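Local coordinates for uncharacterized protein (Chaetomium thermophilum, PDB 3LPZ), which probably acts in the Get pathway of tail-anchored protein targeting, as an alpha-solenoid Get4 protein that binds Get5, at residues A[17-22]-A[59-64]; A[29-34]-A[66-71]; A[10-15]-A[43-48]. All coordinates share one frame; numbering follows the deposited sequence.

Interaction 1: A[17-22]-A[59-64]; sequences ARLQRR and ASVSQT
Gln20 reaches across to Thr64 and donates a hydrogen bond from NE2 to Thr64 OG1 at 2.9 Å. The bond is bent, with an N-H...O angle of 133°, and the hydroxyl oxygen lies tilted from the amide plane of Gln20. The two side chains cross at about a right angle. Gln20 CG also lies 3.2 Å from Thr64 OG1, so the same oxygen meets both the aliphatic shank and the amide end. Gln20 NE2 also lies near Ser60, 3.8 Å from Ser60 CB. Beside this polar pair, Leu19 CB packs on Val61 CG2 at 4.0 Å, and Leu19 CD1 touches the same methyl.

The threonine is itself held in place. Its hydroxyl stands beside its own backbone N (chi1 -60°), turned back along the helix. From there Thr64 OG1 donates to Ser60 O at 3.2 Å. That carbonyl also accepts the helical bond from Thr64 N, and the two donors come from opposite faces of its plane. Thr64 OG1 thus gives one bond and receives another. Gln20 carries its amide across on a chain extended beyond CG. The hydroxyl of Ser60 is turned to its own helix, where it bonds Asp56 O.

Helix 11-25 and helix 51-67 run nearly parallel here, with local axes 9.7 Å apart and 10° between their directions. This is the first-to-third relation of successive antiparallel helices in the alpha-solenoid. Helix 28-47 packs against both Leu19 and Val61. Val61 also meets Leu77 of helix 71-88.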
ATOM      1  N   ALA A  17      20.999  -1.204 -30.269  1.00 28.85           N
ATOM      2  CA  ALA A  17      20.293  -1.874 -31.360  1.00 29.89           C
ATOM      3  C   ALA A  17      20.939  -3.233 -31.648  1.00 30.50           C
ATOM      4  O   ALA A  17      20.237  -4.235 -31.866  1.00 30.47           O
ATOM      5  CB  ALA A  17      20.256  -0.974 -32.636  1.00 29.88           C
ATOM      6  N   ARG A  18      22.270  -3.255 -31.634  0.50 31.02           N
ATOM      7  CA  ARG A  18      23.048  -4.478 -31.832  0.50 32.12           C
ATOM      8  C   ARG A  18      22.710  -5.531 -30.772  0.50 31.32           C
ATOM      9  O   ARG A  18      22.392  -6.672 -31.106  0.50 31.11           O
ATOM     10  CB  ARG A  18      24.551  -4.157 -31.838  0.50 33.25           C
ATOM     11  CG  ARG A  18      25.424  -5.210 -32.508  0.50 37.05           C
ATOM     12  CD  ARG A  18      26.797  -4.651 -32.908  0.50 43.23           C
ATOM     13  NE  ARG A  18      27.629  -4.297 -31.756  0.50 47.61           N
ATOM     14  CZ  ARG A  18      28.049  -3.065 -31.470  0.50 50.14           C
ATOM     15  NH1 ARG A  18      27.726  -2.045 -32.252  0.50 50.09           N
ATOM     16  NH2 ARG A  18      28.800  -2.856 -30.397  0.50 49.82           N
ATOM     17  N   LEU A  19      22.761  -5.135 -29.502  1.00 30.65           N
ATOM     18  CA  LEU A  19      22.376  -6.016 -28.389  1.00 30.00           C
ATOM     19  C   LEU A  19      20.919  -6.472 -28.496  1.00 29.95           C
ATOM     20  O   LEU A  19      20.646  -7.651 -28.336  1.00 29.60           O
ATOM     21  CB  LEU A  19      22.654  -5.358 -27.021  1.00 28.50           C
ATOM     22  CG  LEU A  19      24.136  -5.103 -26.726  1.00 27.58           C
ATOM     23  CD1 LEU A  19      24.293  -4.155 -25.550  1.00 24.40           C
ATOM     24  CD2 LEU A  19      24.909  -6.429 -26.482  1.00 27.04           C
ATOM     25  N   GLN A  20      19.996  -5.551 -28.785  1.00 30.67           N
ATOM     26  CA  GLN A  20      18.561  -5.916 -28.938  1.00 31.88           C
ATOM     27  C   GLN A  20      18.288  -6.936 -30.050  1.00 33.44           C
ATOM     28  O   GLN A  20      17.509  -7.897 -29.858  1.00 33.26           O
ATOM     29  CB  GLN A  20      17.690  -4.679 -29.135  1.00 31.29           C
ATOM     30  CG  GLN A  20      17.528  -3.890 -27.850  1.00 30.67           C
ATOM     31  CD  GLN A  20      16.794  -2.590 -28.066  1.00 31.54           C
ATOM     32  OE1 GLN A  20      17.014  -1.907 -29.055  1.00 31.69           O
ATOM     33  NE2 GLN A  20      15.910  -2.250 -27.145  1.00 31.16           N
ATOM     34  N   ARG A  21      18.930  -6.726 -31.202  1.00 34.37           N
ATOM     35  CA  ARG A  21      18.778  -7.653 -32.321  0.50 35.19           C
ATOM     36  C   ARG A  21      19.328  -9.037 -31.979  1.00 34.99           C
ATOM     37  O   ARG A  21      18.658 -10.033 -32.230  1.00 35.18           O
ATOM     38  CB  ARG A  21      19.393  -7.107 -33.617  0.50 35.95           C
ATOM     39  CG  ARG A  21      19.258  -8.063 -34.809  0.50 38.69           C
ATOM     40  CD  ARG A  21      18.848  -7.337 -36.090  0.50 44.09           C
ATOM     41  NE  ARG A  21      17.587  -6.607 -35.939  0.50 47.79           N
ATOM     42  CZ  ARG A  21      16.888  -6.100 -36.951  0.50 49.42           C
ATOM     43  NH1 ARG A  21      17.322  -6.244 -38.193  0.50 49.44           N
ATOM     44  NH2 ARG A  21      15.753  -5.448 -36.718  0.50 49.86           N
ATOM     45  N   ARG A  22      20.519  -9.114 -31.377  1.00 34.00           N
ATOM     46  CA  ARG A  22      21.029 -10.417 -30.927  1.00 33.38           C
ATOM     47  C   ARG A  22      20.047 -11.142 -30.019  1.00 32.64           C
ATOM     48  O   ARG A  22      19.850 -12.363 -30.146  1.00 32.46           O
ATOM     49  CB  ARG A  22      22.374 -10.278 -30.217  1.00 33.51           C
ATOM     50  CG  ARG A  22      23.514  -9.990 -31.162  1.00 35.44           C
ATOM     51  CD  ARG A  22      24.780  -9.683 -30.408  1.00 37.10           C
ATOM     52  NE  ARG A  22      25.198 -10.778 -29.539  1.00 38.62           N
ATOM     53  CZ  ARG A  22      26.160 -10.662 -28.628  1.00 39.42           C
ATOM     54  NH1 ARG A  22      26.779  -9.496 -28.476  1.00 40.76           N
ATOM     55  NH2 ARG A  22      26.508 -11.701 -27.876  1.00 39.27           N
ATOM     56  N   ALA A  59      18.270  -0.142 -19.251  1.00 19.48           N
ATOM     57  CA  ALA A  59      16.802  -0.080 -19.373  1.00 20.56           C
ATOM     58  C   ALA A  59      16.319  -0.662 -20.709  1.00 20.92           C
ATOM     59  O   ALA A  59      15.364  -1.416 -20.729  1.00 20.21           O
ATOM     60  CB  ALA A  59      16.260   1.392 -19.172  1.00 20.68           C
ATOM     61  N   SER A  60      16.971  -0.311 -21.820  1.00 20.75           N
ATOM     62  CA  SER A  60      16.498  -0.793 -23.124  1.00 21.43           C
ATOM     63  C   SER A  60      16.681  -2.301 -23.240  1.00 20.98           C
ATOM     64  O   SER A  60      15.764  -3.007 -23.659  1.00 21.71           O
ATOM     65  CB  SER A  60      17.253  -0.123 -24.284  1.00 22.11           C
ATOM     66  OG  SER A  60      17.177   1.278 -24.179  1.00 25.23           O
ATOM     67  N   VAL A  61      17.847  -2.801 -22.846  1.00 20.00           N
ATOM     68  CA  VAL A  61      18.157  -4.220 -23.010  1.00 19.87           C
ATOM     69  C   VAL A  61      17.391  -5.096 -21.998  1.00 20.17           C
ATOM     70  O   VAL A  61      16.965  -6.218 -22.327  1.00 19.82           O
ATOM     71  CB  VAL A  61      19.688  -4.511 -22.949  1.00 19.68           C
ATOM     72  CG1 VAL A  61      19.967  -6.040 -22.972  1.00 19.73           C
ATOM     73  CG2 VAL A  61      20.462  -3.778 -24.109  1.00 20.76           C
ATOM     74  N   SER A  62      17.227  -4.591 -20.775  1.00 19.69           N
ATOM     75  CA  SER A  62      16.396  -5.264 -19.783  1.00 20.56           C
ATOM     76  C   SER A  62      14.986  -5.490 -20.324  1.00 20.76           C
ATOM     77  O   SER A  62      14.448  -6.605 -20.235  1.00 21.05           O
ATOM     78  CB  SER A  62      16.277  -4.453 -18.487  1.00 20.69           C
ATOM     79  OG  SER A  62      15.281  -5.068 -17.676  1.00 24.59           O
ATOM     80  N   GLN A  63      14.390  -4.430 -20.865  1.00 19.93           N
ATOM     81  CA  GLN A  63      13.042  -4.530 -21.419  1.00 21.39           C
ATOM     82  C   GLN A  63      12.986  -5.511 -22.605  1.00 21.96           C
ATOM     83  O   GLN A  63      12.032  -6.323 -22.713  1.00 21.94           O
ATOM     84  CB  GLN A  63      12.476  -3.150 -21.773  1.00 21.00           C
ATOM     85  CG  GLN A  63      12.353  -2.272 -20.516  1.00 22.25           C
ATOM     86  CD  GLN A  63      11.904  -0.861 -20.789  1.00 25.53           C
ATOM     87  OE1 GLN A  63      11.535  -0.539 -21.906  1.00 29.79           O
ATOM     88  NE2 GLN A  63      11.931  -0.002 -19.758  1.00 23.75           N
ATOM     89  N   THR A  64      13.996  -5.466 -23.474  1.00 22.13           N
ATOM     90  CA  THR A  64      14.033  -6.441 -24.583  1.00 22.53           C
ATOM     91  C   THR A  64      14.086  -7.893 -24.101  1.00 22.75           C
ATOM     92  O   THR A  64      13.397  -8.782 -24.653  1.00 22.56           O
ATOM     93  CB  THR A  64      15.195  -6.176 -25.564  1.00 22.18           C
ATOM     94  OG1 THR A  64      15.046  -4.868 -26.117  1.00 22.42           O
ATOM     95  CG2 THR A  64      15.177  -7.201 -26.710  1.00 22.11           C
TER

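Interaction 2: A[29-34]-A[66-71]; sequences EEQYEA and LRSGQG
Segment 29-34 of helix 28-47 faces the turn that ends helix 51-67, and the backbones come closest at Gln31 and Gln70, with CA atoms 7.9 Å apart. Gly69 has positive phi (68°) and is the C-prime residue of a Schellman motif: Gln70 N reaches Leu65 O and Gly69 N reaches Leu66 O. Gln70 follows as the N-cap residue of helix 71-88.

The contact is carried by two glutamines that cross at about a right angle. Gln31 is extended beyond CG and brings its amide over the bent side chain of Gln70. Gln31 OE1 lies 3.1 Å from Gln70 CD and 3.2 Å from Gln70 CG. Gln70 NE2 is close to Gln31 OE1, at 3.3 Å, but the angle is too poor for a hydrogen bond. The amide planes are 34° apart. The bend at chi2 (-48°) brings the Gln70 amide back over its own turn. There Gln70 NE2 makes a weak, nearly straight bond of 3.4 Å to Ser68 O. Gln31 NE2 passes Ser68 CB at 3.7 Å. Through Gln31 helix 28-47 meets both the end of helix 11-25 and the turn into helix 71-88.

Gln31 NE2 bonds Ile23 O of helix 11-25 and Ser68 OG bonds Thr64 O, both outside the two segments. Gln70 NE2 bonds weakly within its own, and no hydrogen bond joins the two. The contact rests on van der Waals packing between polar side chains, with a carbonyl oxygen set against an amide carbon and a methylene. The bond to Ile23 O helps to fix the amide of buried Gln31.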
ATOM      1  N   GLU A  29      20.843 -19.415 -24.902  1.00 33.49           N
ATOM      2  CA  GLU A  29      22.276 -19.264 -24.671  0.50 33.68           C
ATOM      3  C   GLU A  29      22.854 -17.964 -25.269  1.00 33.16           C
ATOM      4  O   GLU A  29      23.636 -17.270 -24.588  1.00 32.48           O
ATOM      5  CB  GLU A  29      23.046 -20.532 -25.077  0.50 34.36           C
ATOM      6  CG  GLU A  29      22.672 -21.745 -24.195  0.50 36.43           C
ATOM      7  CD  GLU A  29      23.600 -22.939 -24.341  0.50 38.56           C
ATOM      8  OE1 GLU A  29      24.217 -23.106 -25.417  0.50 39.27           O
ATOM      9  OE2 GLU A  29      23.702 -23.723 -23.369  0.50 38.61           O
ATOM     10  N   GLU A  30      22.465 -17.616 -26.505  1.00 32.07           N
ATOM     11  CA  GLU A  30      22.897 -16.356 -27.117  0.50 31.81           C
ATOM     12  C   GLU A  30      22.322 -15.132 -26.389  1.00 30.67           C
ATOM     13  O   GLU A  30      22.988 -14.109 -26.291  1.00 30.21           O
ATOM     14  CB  GLU A  30      22.539 -16.311 -28.610  0.50 32.16           C
ATOM     15  CG  GLU A  30      23.711 -16.562 -29.560  0.50 35.38           C
ATOM     16  CD  GLU A  30      24.873 -17.307 -28.919  0.50 38.44           C
ATOM     17  OE1 GLU A  30      24.765 -18.542 -28.727  0.50 39.27           O
ATOM     18  OE2 GLU A  30      25.908 -16.657 -28.625  0.50 39.59           O
ATOM     19  N   GLN A  31      21.092 -15.256 -25.900  1.00 29.27           N
ATOM     20  CA  GLN A  31      20.427 -14.175 -25.151  1.00 28.80           C
ATOM     21  C   GLN A  31      21.143 -13.908 -23.833  1.00 28.11           C
ATOM     22  O   GLN A  31      21.359 -12.753 -23.454  1.00 27.68           O
ATOM     23  CB  GLN A  31      18.958 -14.514 -24.899  1.00 28.55           C
ATOM     24  CG  GLN A  31      18.111 -14.498 -26.188  1.00 29.13           C
ATOM     25  CD  GLN A  31      16.709 -15.026 -25.976  1.00 29.96           C
ATOM     26  OE1 GLN A  31      16.513 -16.012 -25.264  1.00 31.09           O
ATOM     27  NE2 GLN A  31      15.723 -14.390 -26.613  1.00 27.94           N
ATOM     28  N   TYR A  32      21.526 -14.986 -23.152  1.00 27.86           N
ATOM     29  CA  TYR A  32      22.334 -14.893 -21.938  1.00 27.51           C
ATOM     30  C   TYR A  32      23.687 -14.215 -22.200  1.00 27.08           C
ATOM     31  O   TYR A  32      24.099 -13.352 -21.427  1.00 26.74           O
ATOM     32  CB  TYR A  32      22.505 -16.277 -21.285  1.00 27.44           C
ATOM     33  CG  TYR A  32      23.461 -16.306 -20.085  1.00 28.71           C
ATOM     34  CD1 TYR A  32      23.039 -15.852 -18.827  1.00 29.52           C
ATOM     35  CD2 TYR A  32      24.772 -16.807 -20.207  1.00 29.10           C
ATOM     36  CE1 TYR A  32      23.903 -15.870 -17.719  1.00 29.40           C
ATOM     37  CE2 TYR A  32      25.637 -16.845 -19.104  1.00 31.05           C
ATOM     38  CZ  TYR A  32      25.187 -16.368 -17.868  1.00 30.97           C
ATOM     39  OH  TYR A  32      26.003 -16.382 -16.762  1.00 33.09           O
ATOM     40  N   GLU A  33      24.370 -14.589 -23.284  1.00 26.67           N
ATOM     41  CA  GLU A  33      25.656 -13.958 -23.636  1.00 26.98           C
ATOM     42  C   GLU A  33      25.500 -12.455 -23.911  1.00 25.69           C
ATOM     43  O   GLU A  33      26.333 -11.644 -23.491  1.00 25.02           O
ATOM     44  CB  GLU A  33      26.319 -14.653 -24.834  1.00 28.09           C
ATOM     45  CG  GLU A  33      26.819 -16.064 -24.539  1.00 34.54           C
ATOM     46  CD  GLU A  33      28.056 -16.094 -23.624  1.00 42.24           C
ATOM     47  OE1 GLU A  33      28.655 -15.020 -23.350  1.00 46.16           O
ATOM     48  OE2 GLU A  33      28.435 -17.201 -23.175  1.00 46.94           O
ATOM     49  N   ALA A  34      24.436 -12.092 -24.624  1.00 24.39           N
ATOM     50  CA  ALA A  34      24.155 -10.692 -24.885  1.00 23.57           C
ATOM     51  C   ALA A  34      23.890  -9.923 -23.588  1.00 22.72           C
ATOM     52  O   ALA A  34      24.318  -8.766 -23.451  1.00 23.06           O
ATOM     53  CB  ALA A  34      22.985 -10.550 -25.843  1.00 23.70           C
ATOM     54  N   LEU A  66      13.101  -9.028 -21.155  1.00 23.77           N
ATOM     55  CA  LEU A  66      11.790  -9.308 -20.548  1.00 25.44           C
ATOM     56  C   LEU A  66      10.703  -9.585 -21.595  1.00 26.58           C
ATOM     57  O   LEU A  66       9.893 -10.480 -21.398  1.00 26.88           O
ATOM     58  CB  LEU A  66      11.351  -8.191 -19.566  1.00 23.86           C
ATOM     59  CG  LEU A  66      12.241  -8.039 -18.323  1.00 24.48           C
ATOM     60  CD1 LEU A  66      11.964  -6.706 -17.554  1.00 24.15           C
ATOM     61  CD2 LEU A  66      12.061  -9.241 -17.394  1.00 23.73           C
ATOM     62  N   ARG A  67      10.689  -8.822 -22.688  1.00 28.62           N
ATOM     63  CA  ARG A  67       9.749  -9.073 -23.805  1.00 31.25           C
ATOM     64  C   ARG A  67      10.021 -10.394 -24.513  1.00 32.05           C
ATOM     65  O   ARG A  67       9.116 -10.971 -25.082  1.00 32.87           O
ATOM     66  CB  ARG A  67       9.828  -7.983 -24.871  1.00 31.52           C
ATOM     67  CG  ARG A  67       9.075  -6.748 -24.536  1.00 34.38           C
ATOM     68  CD  ARG A  67       9.136  -5.744 -25.662  1.00 38.35           C
ATOM     69  NE  ARG A  67       8.880  -4.414 -25.122  1.00 42.16           N
ATOM     70  CZ  ARG A  67       7.666  -3.894 -24.911  1.00 44.30           C
ATOM     71  NH1 ARG A  67       6.559  -4.572 -25.207  1.00 45.28           N
ATOM     72  NH2 ARG A  67       7.554  -2.680 -24.403  1.00 45.64           N
ATOM     73  N   SER A  68      11.269 -10.851 -24.503  1.00 32.70           N
ATOM     74  CA  SER A  68      11.626 -12.100 -25.172  1.00 33.74           C
ATOM     75  C   SER A  68      11.532 -13.299 -24.247  1.00 34.41           C
ATOM     76  O   SER A  68      12.170 -14.305 -24.494  1.00 35.42           O
ATOM     77  CB  SER A  68      13.050 -12.035 -25.719  1.00 33.53           C
ATOM     78  OG  SER A  68      13.234 -10.921 -26.572  1.00 34.59           O
ATOM     79  N   GLY A  69      10.788 -13.178 -23.158  1.00 34.93           N
ATOM     80  CA  GLY A  69      10.635 -14.281 -22.206  1.00 35.11           C
ATOM     81  C   GLY A  69      11.860 -14.690 -21.391  1.00 35.00           C
ATOM     82  O   GLY A  69      11.861 -15.770 -20.805  1.00 36.44           O
ATOM     83  N   GLN A  70      12.898 -13.853 -21.337  1.00 32.96           N
ATOM     84  CA  GLN A  70      14.070 -14.150 -20.507  1.00 31.67           C
ATOM     85  C   GLN A  70      13.981 -13.375 -19.182  1.00 30.57           C
ATOM     86  O   GLN A  70      14.665 -12.373 -18.982  1.00 29.58           O
ATOM     87  CB  GLN A  70      15.359 -13.803 -21.249  1.00 31.83           C
ATOM     88  CG  GLN A  70      15.549 -14.585 -22.553  1.00 33.99           C
ATOM     89  CD  GLN A  70      15.311 -16.066 -22.385  1.00 37.46           C
ATOM     90  OE1 GLN A  70      16.081 -16.761 -21.733  1.00 39.94           O
ATOM     91  NE2 GLN A  70      14.219 -16.556 -22.963  1.00 40.51           N
ATOM     92  N   GLY A  71      13.097 -13.848 -18.308  1.00 29.40           N
ATOM     93  CA  GLY A  71      12.722 -13.131 -17.094  1.00 28.52           C
ATOM     94  C   GLY A  71      13.862 -13.039 -16.112  1.00 27.76           C
ATOM     95  O   GLY A  71      14.033 -12.011 -15.453  1.00 27.34           O
TER

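Interaction 3: A[10-15]-A[43-48]; sequences NKIERI and ARYSKQ
Tyr45 points from helix 28-47 toward the first turns of helix 11-25, and its outer end does the touching. At CB the side chain sets CG beside the backbone N (chi1 -78°), which carries the ring on toward helix 11-25. Farther along, Tyr45 CE1 and CE2 lie almost equally far from Ile12 CD1, at 3.8 and 3.9 Å. Tyr45 CZ comes nearer, 3.4 Å from Ile12 CD1. Tyr45 OH is nearest, at 3.3 Å from Ile12 CD1. The methyl thus sits by the phenol end of the ring, approaching it obliquely. Tyr45 OH also meets Ile15 CD1 at 3.9 Å. The extended chain of Lys11 passes by with its CD 4.0 Å from Tyr45 OH. Ile12 and Ile15 come from the opposite direction to the tyrosine, whereas Lys11 crosses it at a slant.

The local helix axes are 14.1 Å apart and run 154° to each other, so the long tyrosine side chain bridges a wide separation in this antiparallel pair. Tyr45 also touches Ala53 and Ile57 of helix 51-67. Across the contact its hydroxyl meets mainly carbon atoms, and no hydrogen bond joins the segments. The attraction is chiefly apolar, from isoleucine methyls and the aliphatic part of a lysine.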
ATOM      1  N   ASN A  10      25.023   8.773 -30.893  1.00 45.16           N
ATOM      2  CA  ASN A  10      24.707   7.808 -31.986  1.00 44.56           C
ATOM      3  C   ASN A  10      25.369   6.473 -31.725  1.00 42.88           C
ATOM      4  O   ASN A  10      24.843   5.418 -32.116  1.00 42.90           O
ATOM      5  CB  ASN A  10      25.159   8.339 -33.346  1.00 45.71           C
ATOM      6  CG  ASN A  10      24.178   7.993 -34.461  1.00 49.17           C
ATOM      7  OD1 ASN A  10      24.499   7.228 -35.386  1.00 53.19           O
ATOM      8  ND2 ASN A  10      22.964   8.541 -34.371  1.00 51.78           N
ATOM      9  N   LYS A  11      26.533   6.517 -31.087  1.00 40.98           N
ATOM     10  CA  LYS A  11      27.242   5.295 -30.751  1.00 40.30           C
ATOM     11  C   LYS A  11      26.423   4.415 -29.780  1.00 39.10           C
ATOM     12  O   LYS A  11      26.325   3.199 -29.990  1.00 38.75           O
ATOM     13  CB  LYS A  11      28.632   5.590 -30.174  1.00 40.73           C
ATOM     14  CG  LYS A  11      29.506   4.337 -30.074  1.00 42.64           C
ATOM     15  CD  LYS A  11      30.757   4.545 -29.202  1.00 46.50           C
ATOM     16  CE  LYS A  11      31.441   3.203 -28.946  1.00 48.32           C
ATOM     17  NZ  LYS A  11      32.699   3.318 -28.152  1.00 51.57           N
ATOM     18  N   ILE A  12      25.844   5.036 -28.741  1.00 38.19           N
ATOM     19  CA  ILE A  12      25.087   4.311 -27.706  1.00 37.20           C
ATOM     20  C   ILE A  12      23.903   3.599 -28.359  1.00 36.74           C
ATOM     21  O   ILE A  12      23.647   2.422 -28.097  1.00 35.47           O
ATOM     22  CB  ILE A  12      24.541   5.247 -26.573  1.00 37.44           C
ATOM     23  CG1 ILE A  12      25.610   6.190 -26.016  1.00 37.27           C
ATOM     24  CG2 ILE A  12      23.890   4.423 -25.446  1.00 35.84           C
ATOM     25  CD1 ILE A  12      26.717   5.511 -25.301  1.00 38.96           C
ATOM     26  N   GLU A  13      23.202   4.331 -29.224  1.00 36.77           N
ATOM     27  CA  GLU A  13      22.030   3.816 -29.920  1.00 37.20           C
ATOM     28  C   GLU A  13      22.362   2.598 -30.797  1.00 36.27           C
ATOM     29  O   GLU A  13      21.605   1.628 -30.830  1.00 35.87           O
ATOM     30  CB  GLU A  13      21.357   4.934 -30.728  1.00 38.14           C
ATOM     31  CG  GLU A  13      21.158   6.198 -29.903  1.00 42.40           C
ATOM     32  CD  GLU A  13      20.077   7.114 -30.433  1.00 48.31           C
ATOM     33  OE1 GLU A  13      20.003   7.303 -31.671  1.00 51.26           O
ATOM     34  OE2 GLU A  13      19.306   7.659 -29.600  1.00 50.97           O
ATOM     35  N   ARG A  14      23.509   2.634 -31.473  1.00 35.51           N
ATOM     36  CA  ARG A  14      23.973   1.459 -32.226  1.00 34.91           C
ATOM     37  C   ARG A  14      24.390   0.273 -31.333  1.00 33.06           C
ATOM     38  O   ARG A  14      24.142  -0.879 -31.676  1.00 32.99           O
ATOM     39  CB  ARG A  14      25.115   1.828 -33.177  1.00 35.65           C
ATOM     40  CG  ARG A  14      24.702   2.788 -34.300  1.00 39.46           C
ATOM     41  CD  ARG A  14      25.716   2.797 -35.461  1.00 45.45           C
ATOM     42  NE  ARG A  14      27.071   3.127 -35.021  1.00 48.98           N
ATOM     43  CZ  ARG A  14      27.523   4.363 -34.814  1.00 50.70           C
ATOM     44  NH1 ARG A  14      26.719   5.410 -35.001  1.00 51.09           N
ATOM     45  NH2 ARG A  14      28.782   4.543 -34.411  1.00 51.16           N
ATOM     46  N   ILE A  15      25.029   0.542 -30.202  1.00 31.16           N
ATOM     47  CA  ILE A  15      25.382  -0.551 -29.275  1.00 30.40           C
ATOM     48  C   ILE A  15      24.105  -1.247 -28.796  1.00 29.09           C
ATOM     49  O   ILE A  15      23.978  -2.472 -28.873  1.00 28.03           O
ATOM     50  CB  ILE A  15      26.260  -0.066 -28.089  1.00 31.02           C
ATOM     51  CG1 ILE A  15      27.676   0.184 -28.587  1.00 31.54           C
ATOM     52  CG2 ILE A  15      26.264  -1.109 -26.910  1.00 30.40           C
ATOM     53  CD1 ILE A  15      28.414   1.198 -27.786  1.00 34.73           C
ATOM     54  N   ALA A  43      28.909  -1.334 -17.344  1.00 23.66           N
ATOM     55  CA  ALA A  43      29.908  -1.109 -16.282  1.00 24.31           C
ATOM     56  C   ALA A  43      31.037  -0.183 -16.765  1.00 25.65           C
ATOM     57  O   ALA A  43      31.480   0.700 -16.021  1.00 26.30           O
ATOM     58  CB  ALA A  43      30.468  -2.439 -15.731  1.00 24.24           C
ATOM     59  N   ARG A  44      31.496  -0.351 -18.001  1.00 26.45           N
ATOM     60  CA  ARG A  44      32.480   0.615 -18.535  1.00 28.24           C
ATOM     61  C   ARG A  44      31.980   2.066 -18.554  1.00 27.56           C
ATOM     62  O   ARG A  44      32.709   2.964 -18.127  1.00 27.61           O
ATOM     63  CB  ARG A  44      32.937   0.229 -19.919  1.00 29.44           C
ATOM     64  CG  ARG A  44      33.907  -0.947 -19.912  1.00 35.16           C
ATOM     65  CD  ARG A  44      33.934  -1.591 -21.292  1.00 42.58           C
ATOM     66  NE  ARG A  44      34.829  -2.741 -21.342  1.00 48.97           N
ATOM     67  CZ  ARG A  44      34.855  -3.621 -22.339  1.00 52.63           C
ATOM     68  NH1 ARG A  44      34.012  -3.500 -23.372  1.00 53.86           N
ATOM     69  NH2 ARG A  44      35.709  -4.639 -22.293  1.00 54.16           N
ATOM     70  N   TYR A  45      30.754   2.305 -19.042  1.00 26.79           N
ATOM     71  CA  TYR A  45      30.198   3.674 -19.010  1.00 26.48           C
ATOM     72  C   TYR A  45      30.058   4.196 -17.587  1.00 26.05           C
ATOM     73  O   TYR A  45      30.386   5.357 -17.307  1.00 26.02           O
ATOM     74  CB  TYR A  45      28.856   3.787 -19.763  1.00 26.62           C
ATOM     75  CG  TYR A  45      29.059   3.842 -21.260  1.00 28.57           C
ATOM     76  CD1 TYR A  45      29.689   4.944 -21.857  1.00 29.49           C
ATOM     77  CD2 TYR A  45      28.647   2.784 -22.080  1.00 28.45           C
ATOM     78  CE1 TYR A  45      29.885   4.993 -23.244  1.00 31.76           C
ATOM     79  CE2 TYR A  45      28.847   2.815 -23.451  1.00 30.16           C
ATOM     80  CZ  TYR A  45      29.473   3.916 -24.023  1.00 32.37           C
ATOM     81  OH  TYR A  45      29.654   3.954 -25.382  1.00 35.11           O
ATOM     82  N   SER A  46      29.574   3.331 -16.698  1.00 25.58           N
ATOM     83  CA  SER A  46      29.440   3.667 -15.281  1.00 26.10           C
ATOM     84  C   SER A  46      30.767   4.072 -14.653  1.00 25.33           C
ATOM     85  O   SER A  46      30.817   5.064 -13.946  1.00 25.40           O
ATOM     86  CB  SER A  46      28.868   2.487 -14.492  1.00 25.53           C
ATOM     87  OG  SER A  46      27.504   2.419 -14.744  1.00 28.54           O
ATOM     88  N   LYS A  47      31.814   3.286 -14.891  1.00 25.46           N
ATOM     89  CA  LYS A  47      33.159   3.549 -14.328  1.00 26.54           C
ATOM     90  C   LYS A  47      33.658   4.934 -14.710  1.00 26.45           C
ATOM     91  O   LYS A  47      34.299   5.604 -13.909  1.00 27.45           O
ATOM     92  CB  LYS A  47      34.196   2.518 -14.831  1.00 27.10           C
ATOM     93  CG  LYS A  47      34.233   1.215 -14.103  1.00 30.96           C
ATOM     94  CD  LYS A  47      35.476   0.366 -14.574  1.00 36.38           C
ATOM     95  CE  LYS A  47      35.603  -0.952 -13.801  1.00 39.00           C
ATOM     96  NZ  LYS A  47      36.728  -1.846 -14.318  1.00 41.06           N
ATOM     97  N   GLN A  48      33.366   5.364 -15.933  1.00 26.57           N
ATOM     98  CA  GLN A  48      33.764   6.685 -16.362  1.00 27.97           C
ATOM     99  C   GLN A  48      32.766   7.810 -16.033  1.00 27.50           C
ATOM    100  O   GLN A  48      32.958   8.927 -16.466  1.00 28.29           O
ATOM    101  CB  GLN A  48      34.224   6.716 -17.828  1.00 29.53           C
ATOM    102  CG  GLN A  48      33.286   6.174 -18.868  1.00 33.01           C
ATOM    103  CD  GLN A  48      33.996   5.962 -20.208  1.00 35.86           C
ATOM    104  OE1 GLN A  48      34.123   4.837 -20.689  1.00 38.18           O
ATOM    105  NE2 GLN A  48      34.476   7.047 -20.802  1.00 35.60           N
TER

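Overall arrangement
The three contacts join the first three helices at the N-terminal end of the solenoid. Interaction 1 pairs helix 11-25 with helix 51-67, interaction 3 pairs helix 11-25 with helix 28-47, and interaction 2 sets helix 28-47 against the turn after helix 51-67. Interactions 1 and 2 have centres about 9 Å apart and touch, as where Leu19 packs on Ala34. Interaction 1 buries Leu19 and Val61 and has no exposed touching residue; interaction 2 buries Gln31. Interaction 3 is nearer the surface, with buried Ile15 but exposed Lys11. Interaction 1 combines a hydrogen bond with apolar packing. Interaction 2 packs two amides that do not bond each other. Interaction 3 relies on a tyrosine among aliphatic groups.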